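PDB 1HTW: HI0065 from Haemophilus influenzae, which is required to form the threonylcarbamoyl group on adenosine 37 of tRNAs that read codons beginning with adenine, and binds ATP and magnesium. Local coordinates for residues L15-G18 with K19-E23; M53-G56 with I57-G61; E73-A77 with G78-Y82; I112-S115 with E116-Q119; Q145-L148 with G149-I153. One frame throughout, in Å; residues are numbered along the deposited sequence.

Contact 1 (L15-G18 with K19-E23)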
loop_
_atom_site.group_PDB
_atom_site.type_symbol
_atom_site.label_atom_id
_atom_site.label_comp_id
_atom_site.label_asym_id
_atom_site.label_seq_id
_atom_site.Cartn_x
_atom_site.Cartn_y
_atom_site.Cartn_z
ATOM N N LEU A 15 4.004 -12.772 -0.454
ATOM C CA LEU A 15 5.236 -12.021 -0.042
ATOM C C LEU A 15 6.144 -11.737 -1.224
ATOM O O LEU A 15 6.590 -10.534 -1.304
ATOM C CB LEU A 15 5.922 -12.867 1.020
ATOM C CG LEU A 15 5.156 -13.121 2.308
ATOM C CD1 LEU A 15 5.916 -14.142 3.173
ATOM C CD2 LEU A 15 4.784 -11.871 3.057
ATOM N N ARG A 16 6.341 -12.611 -2.151
ATOM C CA ARG A 16 7.118 -12.411 -3.361
ATOM C C ARG A 16 6.478 -11.331 -4.217
ATOM O O ARG A 16 7.192 -10.477 -4.796
ATOM C CB ARG A 16 7.209 -13.719 -4.155
ATOM C CG ARG A 16 7.973 -13.587 -5.483
ATOM C CD ARG A 16 8.063 -14.960 -6.160
ATOM N NE ARG A 16 8.499 -14.872 -7.538
ATOM C CZ ARG A 16 7.878 -15.361 -8.610
ATOM N NH1 ARG A 16 6.710 -15.978 -8.503
ATOM N NH2 ARG A 16 8.443 -15.231 -9.804
ATOM N N PHE A 17 5.140 -11.324 -4.318
ATOM C CA PHE A 17 4.497 -10.277 -5.092
ATOM C C PHE A 17 4.638 -8.917 -4.420
ATOM O O PHE A 17 4.983 -7.940 -5.084
ATOM C CB PHE A 17 2.960 -10.585 -5.241
ATOM C CG PHE A 17 2.296 -9.509 -6.082
ATOM C CD1 PHE A 17 2.284 -9.664 -7.475
ATOM C CD2 PHE A 17 1.718 -8.418 -5.500
ATOM C CE1 PHE A 17 1.673 -8.654 -8.240
ATOM C CE2 PHE A 17 1.164 -7.405 -6.257
ATOM C CZ PHE A 17 1.129 -7.558 -7.648
ATOM N N GLY A 18 4.575 -8.881 -3.069
ATOM C CA GLY A 18 4.810 -7.590 -2.401
ATOM C C GLY A 18 6.250 -7.089 -2.683
ATOM O O GLY A 18 6.423 -5.886 -2.925
ATOM N N LYS A 19 7.201 -7.982 -2.652
ATOM C CA LYS A 19 8.626 -7.546 -2.838
ATOM C C LYS A 19 8.746 -6.966 -4.275
ATOM O O LYS A 19 9.267 -5.861 -4.454
ATOM C CB LYS A 19 9.586 -8.686 -2.691
ATOM C CG LYS A 19 11.063 -8.257 -2.963
ATOM C CD LYS A 19 12.024 -9.407 -2.826
ATOM C CE LYS A 19 13.413 -9.075 -3.354
ATOM N NZ LYS A 19 13.992 -7.832 -2.752
ATOM N N LYS A 20 8.183 -7.695 -5.236
ATOM C CA LYS A 20 8.261 -7.190 -6.647
ATOM C C LYS A 20 7.535 -5.867 -6.792
ATOM O O LYS A 20 8.123 -4.943 -7.411
ATOM C CB LYS A 20 7.681 -8.231 -7.607
ATOM C CG LYS A 20 7.653 -7.783 -9.067
ATOM C CD LYS A 20 7.044 -8.822 -9.994
ATOM C CE LYS A 20 7.550 -8.622 -11.438
ATOM N NZ LYS A 20 6.455 -8.073 -12.284
ATOM N N PHE A 21 6.356 -5.682 -6.230
ATOM C CA PHE A 21 5.603 -4.451 -6.321
ATOM C C PHE A 21 6.351 -3.292 -5.649
ATOM O O PHE A 21 6.487 -2.175 -6.139
ATOM C CB PHE A 21 4.237 -4.669 -5.652
ATOM C CG PHE A 21 3.229 -3.585 -5.649
ATOM C CD1 PHE A 21 3.082 -2.709 -6.706
ATOM C CD2 PHE A 21 2.297 -3.459 -4.608
ATOM C CE1 PHE A 21 2.122 -1.699 -6.662
ATOM C CE2 PHE A 21 1.321 -2.505 -4.570
ATOM C CZ PHE A 21 1.248 -1.558 -5.625
ATOM N N ALA A 22 6.905 -3.541 -4.449
ATOM C CA ALA A 22 7.610 -2.466 -3.722
ATOM C C ALA A 22 8.908 -2.089 -4.479
ATOM O O ALA A 22 9.173 -0.876 -4.568
ATOM C CB ALA A 22 7.998 -2.954 -2.328
ATOM N N GLU A 23 9.576 -3.049 -5.073
ATOM C CA GLU A 23 10.782 -2.786 -5.861
ATOM C C GLU A 23 10.439 -1.894 -7.048
ATOM O O GLU A 23 11.176 -0.911 -7.307
ATOM C CB GLU A 23 11.517 -4.020 -6.247
ATOM C CG GLU A 23 12.183 -4.798 -5.106
ATOM C CD GLU A 23 13.470 -4.136 -4.644
ATOM O OE1 GLU A 23 13.696 -2.956 -4.989
ATOM O OE2 GLU A 23 14.269 -4.795 -3.937
#

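Contact 2 (M53-G56 with I57-G61)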
loop_
_atom_site.group_PDB
_atom_site.type_symbol
_atom_site.label_atom_id
_atom_site.label_comp_id
_atom_site.label_asym_id
_atom_site.label_seq_id
_atom_site.Cartn_x
_atom_site.Cartn_y
_atom_site.Cartn_z
ATOM N N MET A 53 5.950 -6.336 1.162
ATOM C CA MET A 53 6.524 -5.090 0.494
ATOM C C MET A 53 7.651 -4.542 1.385
ATOM O O MET A 53 8.776 -4.402 0.877
ATOM C CB MET A 53 5.463 -4.074 0.289
ATOM C CG MET A 53 4.289 -4.400 -0.694
ATOM S SD MET A 53 2.955 -3.163 -0.875
ATOM C CE MET A 53 3.920 -1.760 -1.882
ATOM N N LEU A 54 7.369 -4.389 2.663
ATOM C CA LEU A 54 8.428 -3.693 3.518
ATOM C C LEU A 54 9.584 -4.587 3.809
ATOM O O LEU A 54 10.781 -4.195 3.764
ATOM C CB LEU A 54 7.742 -3.239 4.803
ATOM C CG LEU A 54 6.625 -2.222 4.737
ATOM C CD1 LEU A 54 5.936 -2.037 6.091
ATOM C CD2 LEU A 54 7.199 -0.849 4.341
ATOM N N GLN A 55 9.370 -5.861 4.224
ATOM C CA GLN A 55 10.410 -6.782 4.507
ATOM C C GLN A 55 11.134 -7.184 3.251
ATOM O O GLN A 55 12.344 -7.503 3.185
ATOM C CB GLN A 55 9.897 -8.056 5.310
ATOM C CG GLN A 55 9.385 -7.591 6.675
ATOM C CD GLN A 55 8.793 -8.815 7.460
ATOM O OE1 GLN A 55 8.502 -9.786 6.792
ATOM N NE2 GLN A 55 8.777 -8.723 8.781
ATOM N N GLY A 56 10.333 -7.156 2.135
ATOM C CA GLY A 56 10.916 -7.516 0.827
ATOM C C GLY A 56 11.995 -6.510 0.381
ATOM O O GLY A 56 12.944 -7.008 -0.265
ATOM N N ILE A 57 11.823 -5.272 0.749
ATOM C CA ILE A 57 12.879 -4.261 0.342
ATOM C C ILE A 57 13.841 -4.065 1.506
ATOM O O ILE A 57 14.679 -3.135 1.448
ATOM C CB ILE A 57 12.235 -2.965 -0.093
ATOM C CG1 ILE A 57 11.224 -2.346 0.850
ATOM C CG2 ILE A 57 11.557 -3.169 -1.478
ATOM C CD1 ILE A 57 10.775 -0.929 0.515
ATOM N N GLY A 58 13.780 -4.902 2.545
ATOM C CA GLY A 58 14.807 -4.805 3.609
ATOM C C GLY A 58 14.410 -4.483 5.005
ATOM O O GLY A 58 15.297 -4.436 5.920
ATOM N N HIS A 59 13.180 -4.131 5.369
ATOM C CA HIS A 59 12.800 -3.892 6.723
ATOM C C HIS A 59 13.071 -5.143 7.551
ATOM O O HIS A 59 12.665 -6.226 7.135
ATOM C CB HIS A 59 11.355 -3.432 6.886
ATOM C CG HIS A 59 11.023 -3.257 8.330
ATOM N ND1 HIS A 59 11.507 -2.210 9.097
ATOM C CD2 HIS A 59 10.263 -4.028 9.149
ATOM C CE1 HIS A 59 10.929 -2.293 10.297
ATOM N NE2 HIS A 59 10.214 -3.386 10.362
ATOM N N GLN A 60 13.803 -5.007 8.662
ATOM C CA GLN A 60 14.012 -6.161 9.555
ATOM C C GLN A 60 13.281 -5.877 10.866
ATOM O O GLN A 60 13.427 -4.832 11.487
ATOM C CB GLN A 60 15.514 -6.300 9.889
ATOM C CG GLN A 60 16.430 -6.100 8.713
ATOM C CD GLN A 60 17.856 -6.517 8.984
ATOM O OE1 GLN A 60 18.682 -5.704 9.415
ATOM N NE2 GLN A 60 18.128 -7.790 8.730
ATOM N N GLY A 61 12.380 -6.840 11.216
ATOM C CA GLY A 61 11.519 -6.581 12.367
ATOM C C GLY A 61 10.063 -6.822 12.044
ATOM O O GLY A 61 9.653 -6.903 10.884
#

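Contact 3 (E73-A77 with G78-Y82)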
loop_
_atom_site.group_PDB
_atom_site.type_symbol
_atom_site.label_atom_id
_atom_site.label_comp_id
_atom_site.label_asym_id
_atom_site.label_seq_id
_atom_site.Cartn_x
_atom_site.Cartn_y
_atom_site.Cartn_z
ATOM N N GLU A 73 5.427 4.691 10.808
ATOM C CA GLU A 73 6.443 5.231 9.837
ATOM C C GLU A 73 7.602 4.300 9.738
ATOM O O GLU A 73 8.190 3.830 10.746
ATOM C CB GLU A 73 6.883 6.610 10.446
ATOM C CG GLU A 73 8.347 6.940 10.218
ATOM C CD GLU A 73 8.734 8.344 10.687
ATOM O OE1 GLU A 73 8.581 9.280 9.856
ATOM O OE2 GLU A 73 9.169 8.529 11.831
ATOM N N TYR A 74 8.056 3.953 8.512
ATOM C CA TYR A 74 9.194 3.173 8.273
ATOM C C TYR A 74 10.322 3.956 7.508
ATOM O O TYR A 74 9.949 4.712 6.647
ATOM C CB TYR A 74 8.913 1.898 7.460
ATOM C CG TYR A 74 7.984 0.924 8.202
ATOM C CD1 TYR A 74 6.634 1.142 8.213
ATOM C CD2 TYR A 74 8.549 -0.155 8.855
ATOM C CE1 TYR A 74 5.784 0.232 8.905
ATOM C CE2 TYR A 74 7.722 -1.061 9.534
ATOM C CZ TYR A 74 6.366 -0.824 9.537
ATOM O OH TYR A 74 5.566 -1.737 10.230
ATOM N N ASN A 75 11.553 3.673 7.899
ATOM C CA ASN A 75 12.710 4.233 7.191
ATOM C C ASN A 75 13.514 3.079 6.648
ATOM O O ASN A 75 14.105 2.292 7.420
ATOM C CB ASN A 75 13.545 5.137 8.120
ATOM C CG ASN A 75 14.762 5.703 7.383
ATOM O OD1 ASN A 75 15.351 5.002 6.574
ATOM N ND2 ASN A 75 15.218 6.879 7.797
ATOM N N ILE A 76 13.379 2.783 5.342
ATOM C CA ILE A 76 13.999 1.644 4.752
ATOM C C ILE A 76 15.150 2.094 3.828
ATOM O O ILE A 76 14.867 2.536 2.733
ATOM C CB ILE A 76 13.023 0.758 3.920
ATOM C CG1 ILE A 76 11.841 0.413 4.880
ATOM C CG2 ILE A 76 13.759 -0.543 3.599
ATOM C CD1 ILE A 76 12.371 0.075 6.259
ATOM N N ALA A 77 16.360 1.959 4.355
ATOM C CA ALA A 77 17.552 2.397 3.620
ATOM C C ALA A 77 17.348 3.849 3.164
ATOM O O ALA A 77 17.787 4.182 2.070
ATOM C CB ALA A 77 17.870 1.508 2.443
ATOM N N GLY A 78 16.653 4.640 3.977
ATOM C CA GLY A 78 16.485 6.052 3.678
ATOM C C GLY A 78 15.183 6.441 3.013
ATOM O O GLY A 78 14.838 7.637 3.029
ATOM N N LYS A 79 14.445 5.472 2.469
ATOM C CA LYS A 79 13.129 5.765 1.856
ATOM C C LYS A 79 12.050 5.772 2.917
ATOM O O LYS A 79 12.038 4.824 3.731
ATOM C CB LYS A 79 12.838 4.628 0.838
ATOM C CG LYS A 79 11.517 4.900 0.076
ATOM C CD LYS A 79 11.775 6.064 -0.930
ATOM C CE LYS A 79 10.519 6.281 -1.767
ATOM N NZ LYS A 79 10.773 7.259 -2.904
ATOM N N MET A 80 11.230 6.774 2.994
ATOM C CA MET A 80 10.200 6.855 4.048
ATOM C C MET A 80 8.908 6.197 3.520
ATOM O O MET A 80 8.375 6.585 2.493
ATOM C CB MET A 80 9.934 8.301 4.420
ATOM C CG MET A 80 11.185 9.081 4.874
ATOM S SD MET A 80 12.186 8.142 6.253
ATOM C CE MET A 80 10.847 8.097 7.561
ATOM N N ILE A 81 8.387 5.228 4.272
ATOM C CA ILE A 81 7.200 4.483 3.841
ATOM C C ILE A 81 6.208 4.505 5.003
ATOM O O ILE A 81 6.648 4.227 6.117
ATOM C CB ILE A 81 7.546 3.072 3.404
ATOM C CG1 ILE A 81 8.526 3.179 2.187
ATOM C CG2 ILE A 81 6.267 2.340 2.920
ATOM C CD1 ILE A 81 9.289 1.961 1.886
ATOM N N TYR A 82 4.994 4.857 4.704
ATOM C CA TYR A 82 3.979 5.015 5.747
ATOM C C TYR A 82 2.846 3.983 5.559
ATOM O O TYR A 82 2.376 3.833 4.463
ATOM C CB TYR A 82 3.376 6.412 5.725
ATOM C CG TYR A 82 4.460 7.425 6.066
ATOM C CD1 TYR A 82 4.833 7.691 7.348
ATOM C CD2 TYR A 82 5.147 8.021 4.995
ATOM C CE1 TYR A 82 5.859 8.603 7.619
ATOM C CE2 TYR A 82 6.223 8.873 5.275
ATOM C CZ TYR A 82 6.550 9.151 6.564
ATOM O OH TYR A 82 7.557 10.094 6.810
#

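Contact 4 (I112-S115 with E116-Q119). With NA (sodium ion), chain F; MG (magnesium ion), chain D.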
loop_
_atom_site.group_PDB
_atom_site.type_symbol
_atom_site.label_atom_id
_atom_site.label_comp_id
_atom_site.label_asym_id
_atom_site.label_seq_id
_atom_site.Cartn_x
_atom_site.Cartn_y
_atom_site.Cartn_z
ATOM N N ILE A 112 -2.217 2.163 2.350
ATOM C CA ILE A 112 -3.363 2.542 3.135
ATOM C C ILE A 112 -4.444 1.457 3.174
ATOM O O ILE A 112 -4.990 1.114 2.137
ATOM C CB ILE A 112 -3.948 3.833 2.578
ATOM C CG1 ILE A 112 -2.800 4.926 2.661
ATOM C CG2 ILE A 112 -5.164 4.323 3.338
ATOM C CD1 ILE A 112 -3.286 6.280 2.224
ATOM N N GLU A 113 -4.739 1.007 4.380
ATOM C CA GLU A 113 -5.873 0.082 4.604
ATOM C C GLU A 113 -7.033 0.887 5.109
ATOM O O GLU A 113 -6.887 1.925 5.770
ATOM C CB GLU A 113 -5.492 -1.014 5.614
ATOM C CG GLU A 113 -4.411 -1.951 5.112
ATOM C CD GLU A 113 -3.996 -3.047 6.028
ATOM O OE1 GLU A 113 -4.904 -3.784 6.532
ATOM O OE2 GLU A 113 -2.789 -3.285 6.193
ATOM N N TRP A 114 -8.265 0.571 4.633
ATOM C CA TRP A 114 -9.439 1.337 4.978
ATOM C C TRP A 114 -9.390 2.778 4.534
ATOM O O TRP A 114 -9.809 3.729 5.208
ATOM C CB TRP A 114 -9.678 1.274 6.507
ATOM C CG TRP A 114 -10.308 -0.014 6.925
ATOM C CD1 TRP A 114 -9.687 -1.125 7.430
ATOM C CD2 TRP A 114 -11.708 -0.328 6.885
ATOM N NE1 TRP A 114 -10.608 -2.100 7.688
ATOM C CE2 TRP A 114 -11.853 -1.632 7.369
ATOM C CE3 TRP A 114 -12.839 0.378 6.465
ATOM C CZ2 TRP A 114 -13.096 -2.267 7.460
ATOM C CZ3 TRP A 114 -14.080 -0.251 6.569
ATOM C CH2 TRP A 114 -14.189 -1.559 7.059
ATOM N N SER A 115 -8.990 2.990 3.258
ATOM C CA SER A 115 -8.880 4.346 2.740
ATOM C C SER A 115 -10.220 5.053 2.672
ATOM O O SER A 115 -10.219 6.299 2.641
ATOM C CB SER A 115 -8.272 4.260 1.323
ATOM O OG SER A 115 -9.005 3.315 0.557
ATOM N N GLU A 116 -11.333 4.311 2.608
ATOM C CA GLU A 116 -12.637 4.964 2.568
ATOM C C GLU A 116 -12.822 5.922 3.758
ATOM O O GLU A 116 -13.549 6.920 3.667
ATOM C CB GLU A 116 -13.799 3.970 2.656
ATOM C CG GLU A 116 -13.843 2.737 1.882
ATOM C CD GLU A 116 -13.143 1.541 2.486
ATOM O OE1 GLU A 116 -11.891 1.537 2.499
ATOM O OE2 GLU A 116 -13.829 0.583 2.904
ATOM N N LYS A 117 -12.315 5.521 4.909
ATOM C CA LYS A 117 -12.438 6.295 6.136
ATOM C C LYS A 117 -11.776 7.662 6.012
ATOM O O LYS A 117 -12.139 8.617 6.719
ATOM C CB LYS A 117 -11.866 5.520 7.328
ATOM C CG LYS A 117 -12.633 4.230 7.643
ATOM C CD LYS A 117 -13.992 4.599 8.269
ATOM C CE LYS A 117 -15.012 3.502 8.011
ATOM N NZ LYS A 117 -15.850 3.220 9.218
ATOM N N GLY A 118 -10.868 7.817 5.051
ATOM C CA GLY A 118 -10.147 9.052 4.876
ATOM C C GLY A 118 -10.663 9.902 3.727
ATOM O O GLY A 118 -10.052 10.920 3.386
ATOM N N GLN A 119 -11.788 9.508 3.153
ATOM C CA GLN A 119 -12.353 10.193 1.996
ATOM C C GLN A 119 -12.415 11.703 2.212
ATOM O O GLN A 119 -12.915 12.161 3.239
ATOM C CB GLN A 119 -13.759 9.655 1.711
ATOM C CG GLN A 119 -13.931 9.054 0.332
ATOM C CD GLN A 119 -14.948 7.930 0.302
ATOM O OE1 GLN A 119 -15.293 7.342 1.329
ATOM N NE2 GLN A 119 -15.435 7.613 -0.896
HETATM NA NA NA F . -7.705 1.082 1.424
HETATM MG MG MG D . -4.684 -5.423 7.941
HETATM O O HOH W 1 -6.791 -5.469 8.232
HETATM O O HOH W 2 -4.422 -6.855 9.579
HETATM O O HOH W 3 -4.551 -3.860 9.587
#

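Contact 5 (Q145-L148 with G149-I153)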
loop_
_atom_site.group_PDB
_atom_site.type_symbol
_atom_site.label_atom_id
_atom_site.label_comp_id
_atom_site.label_asym_id
_atom_site.label_seq_id
_atom_site.Cartn_x
_atom_site.Cartn_y
_atom_site.Cartn_z
ATOM N N GLN A 145 -5.115 4.510 -11.190
ATOM C CA GLN A 145 -6.039 5.620 -11.093
ATOM C C GLN A 145 -5.425 6.910 -11.687
ATOM O O GLN A 145 -6.176 7.812 -12.031
ATOM C CB GLN A 145 -6.372 5.939 -9.625
ATOM C CG GLN A 145 -7.836 6.204 -9.370
ATOM C CD GLN A 145 -8.628 4.922 -9.178
ATOM O OE1 GLN A 145 -9.539 4.897 -8.354
ATOM N NE2 GLN A 145 -8.229 3.878 -9.884
ATOM N N THR A 146 -4.112 6.927 -11.722
ATOM C CA THR A 146 -3.401 8.120 -12.248
ATOM C C THR A 146 -2.485 7.679 -13.344
ATOM O O THR A 146 -2.189 6.519 -13.578
ATOM C CB THR A 146 -2.562 8.782 -11.130
ATOM O OG1 THR A 146 -1.579 7.824 -10.689
ATOM C CG2 THR A 146 -3.400 9.294 -9.984
ATOM N N ASN A 147 -1.804 8.686 -13.976
ATOM C CA ASN A 147 -0.746 8.347 -14.906
ATOM C C ASN A 147 0.365 7.562 -14.249
ATOM O O ASN A 147 0.950 6.654 -14.840
ATOM C CB ASN A 147 -0.201 9.733 -15.408
ATOM C CG ASN A 147 0.751 9.527 -16.556
ATOM O OD1 ASN A 147 0.330 9.174 -17.668
ATOM N ND2 ASN A 147 2.045 9.719 -16.290
ATOM N N LEU A 148 0.721 7.919 -13.009
ATOM C CA LEU A 148 1.782 7.172 -12.316
ATOM C C LEU A 148 1.291 5.723 -12.124
ATOM O O LEU A 148 2.070 4.803 -12.319
ATOM C CB LEU A 148 2.096 7.838 -10.949
ATOM C CG LEU A 148 3.133 7.053 -10.099
ATOM C CD1 LEU A 148 4.416 6.753 -10.813
ATOM C CD2 LEU A 148 3.389 7.796 -8.793
ATOM N N GLY A 149 0.008 5.600 -11.782
ATOM C CA GLY A 149 -0.540 4.207 -11.644
ATOM C C GLY A 149 -0.352 3.411 -12.899
ATOM O O GLY A 149 0.035 2.238 -12.960
ATOM N N LYS A 150 -0.650 4.064 -14.066
ATOM C CA LYS A 150 -0.413 3.389 -15.338
ATOM C C LYS A 150 0.990 2.924 -15.543
ATOM O O LYS A 150 1.306 1.819 -15.982
ATOM C CB LYS A 150 -0.910 4.270 -16.498
ATOM C CG LYS A 150 -0.254 3.851 -17.819
ATOM C CD LYS A 150 -1.184 4.115 -18.996
ATOM C CE LYS A 150 -0.557 3.628 -20.297
ATOM N NZ LYS A 150 -0.443 2.137 -20.315
ATOM N N ASN A 151 1.982 3.791 -15.163
ATOM C CA ASN A 151 3.387 3.469 -15.242
ATOM C C ASN A 151 3.789 2.324 -14.304
ATOM O O ASN A 151 4.614 1.482 -14.656
ATOM C CB ASN A 151 4.211 4.738 -14.938
ATOM C CG ASN A 151 4.160 5.686 -16.163
ATOM O OD1 ASN A 151 4.011 5.224 -17.288
ATOM N ND2 ASN A 151 4.349 6.960 -15.918
ATOM N N ILE A 152 3.150 2.287 -13.135
ATOM C CA ILE A 152 3.406 1.188 -12.203
ATOM C C ILE A 152 2.953 -0.149 -12.787
ATOM O O ILE A 152 3.685 -1.119 -12.745
ATOM C CB ILE A 152 2.711 1.414 -10.854
ATOM C CG1 ILE A 152 3.361 2.573 -10.083
ATOM C CG2 ILE A 152 2.811 0.128 -10.012
ATOM C CD1 ILE A 152 2.492 3.170 -9.025
ATOM N N ILE A 153 1.736 -0.142 -13.356
ATOM C CA ILE A 153 1.216 -1.378 -13.927
ATOM C C ILE A 153 2.027 -1.833 -15.137
ATOM O O ILE A 153 2.316 -3.027 -15.274
ATOM C CB ILE A 153 -0.288 -1.193 -14.274
ATOM C CG1 ILE A 153 -1.054 -1.353 -12.945
ATOM C CG2 ILE A 153 -0.710 -2.284 -15.268
ATOM C CD1 ILE A 153 -2.533 -1.073 -13.019
#

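Contact 1 (L15-G18 with K19-E23)
Two turns of helix 11-28 meet here, on a helix that packs against helix 46-56 and the central sheet. Phe17 and Phe21 are the side chains that touch across the junction. Phe17 CE2 comes to 4.2 Å from Phe21 CB, an apolar contact at the root of the second side chain. The CG of Phe17 lies anti to its own N (chi1 -178°). This brings its CE2 towards the base of Phe21. Phe21 CB also rests on the carbonyl of the turn before, 3.4 Å from Phe17 O. The Phe21 ring goes on to Met53, Ile127 and Val129, while Phe17 meets the ring of Phe156.

The backbone bonds are those of a regular alpha helix. Phe21 N donates to Phe17 O at 2.9 Å, and Ala22 N to Gly18 O at 2.8 Å. Gly18 is buried, and Met53 of helix 46-56 packs close to it.

Lys19 NZ bonds Gly56 O near the end of helix 46-56. It also makes a salt bridge to Glu23 OE2 at 3.3 Å, whose hydrogen bond is weak. The ammonium group thus has a carboxylate and a carbonyl near the helix end as partners, and both would probably favour its protonated form.

Contact 2 (M53-G56 with I57-G61)
Helix 46-56 runs out as Ile57, Gly58 and His59 turn back over its last carbonyls. His59 N donates to Leu54 O at 2.9 Å, and Gly58 N to Gln55 O at 3.0 Å. The second bond reaches Gln55 O from above the carbonyl plane. Ile57 N still makes a helical bond to Met53 O, at 3.2 Å, and a weak one to Leu54 O.

This is a Schellman motif, with Gly58 as the C-prime residue. Its phi of 119° reverses the chain, a conformation in which a side chain would crowd the preceding carbonyl. Beyond it the chain enters the loop before strand 71-76.

Gln55 reaches along this loop to Gly61. Its NE2 donates to Gly61 O at 2.9 Å, with the acceptor close to the plane of the Gln55 amide. The side chain is extended beyond CG, which gives it the length to pass His59. On the way, Gln55 CG lies at the edge of the His59 ring. The other end of the amide, Gln55 OE1, accepts from Arg51 NH1, so both amide atoms are engaged.

His59 CB sits 3.3 Å from Leu54 O and 4.2 Å from Leu54 CB. The His59 ring then meets Tyr74 edge-to-face. Ile57 folds its CG1 back over the helix end, 3.2 Å from Met53 O. Its side chain packs on Ala22, Leu26 and Ile81.

Contact 3 (E73-A77 with G78-Y82)
Tyr74 and Ile81 form a hydrogen-bonded pair of the antiparallel hairpin made by strands 71-76 and 79-85. Tyr74 N donates to Ile81 O at 2.8 Å, and Ile81 N returns a bond to Tyr74 O. Ile76 and Lys79 make the other such pair and close a type I' turn through Ala77 and Gly78. Both turn residues have positive phi, and Gly78 adopts angles that suit a residue without a side chain.

One side-chain bond braces the turn. Asn75 OD1 accepts from Gly78 N at 2.9 Å. Asn75 holds CG anti to its backbone N (chi1 179°), which carries the amide towards the turn.

The remaining side-chain contacts lie on two faces. Tyr74, Ile76 and Ile81 share one, where Ile76 CG1 makes an apolar contact with Ile81 CD1 at 4.2 Å. The edge of the Tyr74 ring lies against Ile81 O. Leu54 of helix 46-56 covers this face at Tyr74 and Ile81.

On the other face Met80 folds back across Asn75 and Glu73. In van der Waals contact with polar groups, its SD lies 3.6 Å from Asn75 ND2 and its CE 3.4 Å from Glu73 OE1. Glu73 runs beside Tyr82, with CB 3.6 Å from Tyr82 CE1 and the carboxylate turned 45° from the ring. Tyr82 OH lies 3.3 Å from Glu73 OE1, at best a weak hydrogen bond. The Tyr82 ring also stacks on Tyr103.

Backbone bonds thus set the register, Asn75 adds a side-chain bond at the turn, and the Tyr74, Ile76 and Ile81 face takes the apolar packing.

Contact 4 (I112-S115 with E116-Q119)
The sodium ion gathers Ser115 OG at 2.7 Å and Ile112 O at 2.8 Å. Leu38 O and Asn39 OD1 complete its ligands. Ser115 OG stands between its backbone N and carbonyl carbon (chi1 51°), which turns the hydroxyl to the ion. The site therefore ties the end of strand 109-113 to the end of strand 34-39.

Glu113 faces a second metal. Its OE1 binds magnesium at 2.2 Å. Three waters, Thr47 OG1 and one further atom are the other ligands. The other carboxylate oxygen, Glu113 OE2, bonds His83 NE2. This second-shell histidine probably helps fix the rotation of the carboxylate. Glu113 also touches the bound ADP.

In this P-loop fold, strand 109-113 brings the Glu113 carboxylate to the magnesium beside the nucleotide. After Glu113 the chain turns through Trp114, which has positive phi, into a short 3-10 segment. Lys117 N donates to Trp114 O at 3.1 Å, and Gly118 N to Ser115 O at 2.9 Å. Both donors come from above the carbonyl planes, as is common in the tight i to i+3 bonds of a 3-10 turn.

The Trp114 indole has neighbours from the 3-10 turn. Glu116 bends at chi2 (86°), which brings its carboxylate back to the indole. Its OE2 is 3.7 Å from Trp114 CE3, and the two flat groups lie only 7° from parallel. Lys117 runs alongside in the same direction as the tryptophan, with CG 4.0 Å from Trp114 CE3. The indole also meets the ring of Tyr87.

Contact 5 (Q145-L148 with G149-I153)
Leu148 and Ile152 form the packed side of the first turns of helix 147-155. Leu148 CG meets Ile152 CD1 at 4.1 Å. Ile152 CG1 lies 3.4 Å from Leu148 O, a turn earlier. Ile152 continues onto Phe21, Ile24, Leu25 and Leu28 of helix 11-28, and both residues touch Ile34. Gly149 is buried, its N beside Thr146.

The exposed side is looser. Asn147 and Asn151 bring their amides together with ND2 to ND2 at 3.6 Å. Their planes are 80° apart, and no hydrogen bond joins the two amides. Lys150 sends its chain away from the turn, although its CB rests 3.4 Å from Asn147 O.

At the start of the helix, Thr146 is the N-cap. Its OG1 accepts from Gly149 N at 2.9 Å, with an N-H...O angle of 161°. Asp126 OD1 is hydrogen-bonded to the Thr146 hydroxyl as well. The torsion chi1 of 62° swings OG1 over the first turn. Lys150 N donates to Thr146 O at 2.9 Å.

Thr146 OG1 can thus accept from the helix and donate to the aspartate. This satisfies an amide of the first turn and ties the helix start to the chain leading into strand 127-134.

In the fold
Contacts 1 and 2 touch where helix 11-28 packs on helix 46-56, and contact 1 also touches contact 5. Contact 2 meets contact 3 through Leu54, Ile57 and His59, which pack against the Tyr74, Ile76 and Ile81 side of the hairpin. Contact 4 touches none of the others, but its strand 109-113 neighbours strand 79-85 of contact 3 in the sheet. All five are partly buried, each with residues packed into the fold and others exposed. Their chemistry differs. Main-chain helix bonds dominate contacts 1 and 5, one mid-helix and one at a capped start. Backbone bonds close a helix end in contact 2, strand pairing builds contact 3, and contact 4 alone carries metal ligands.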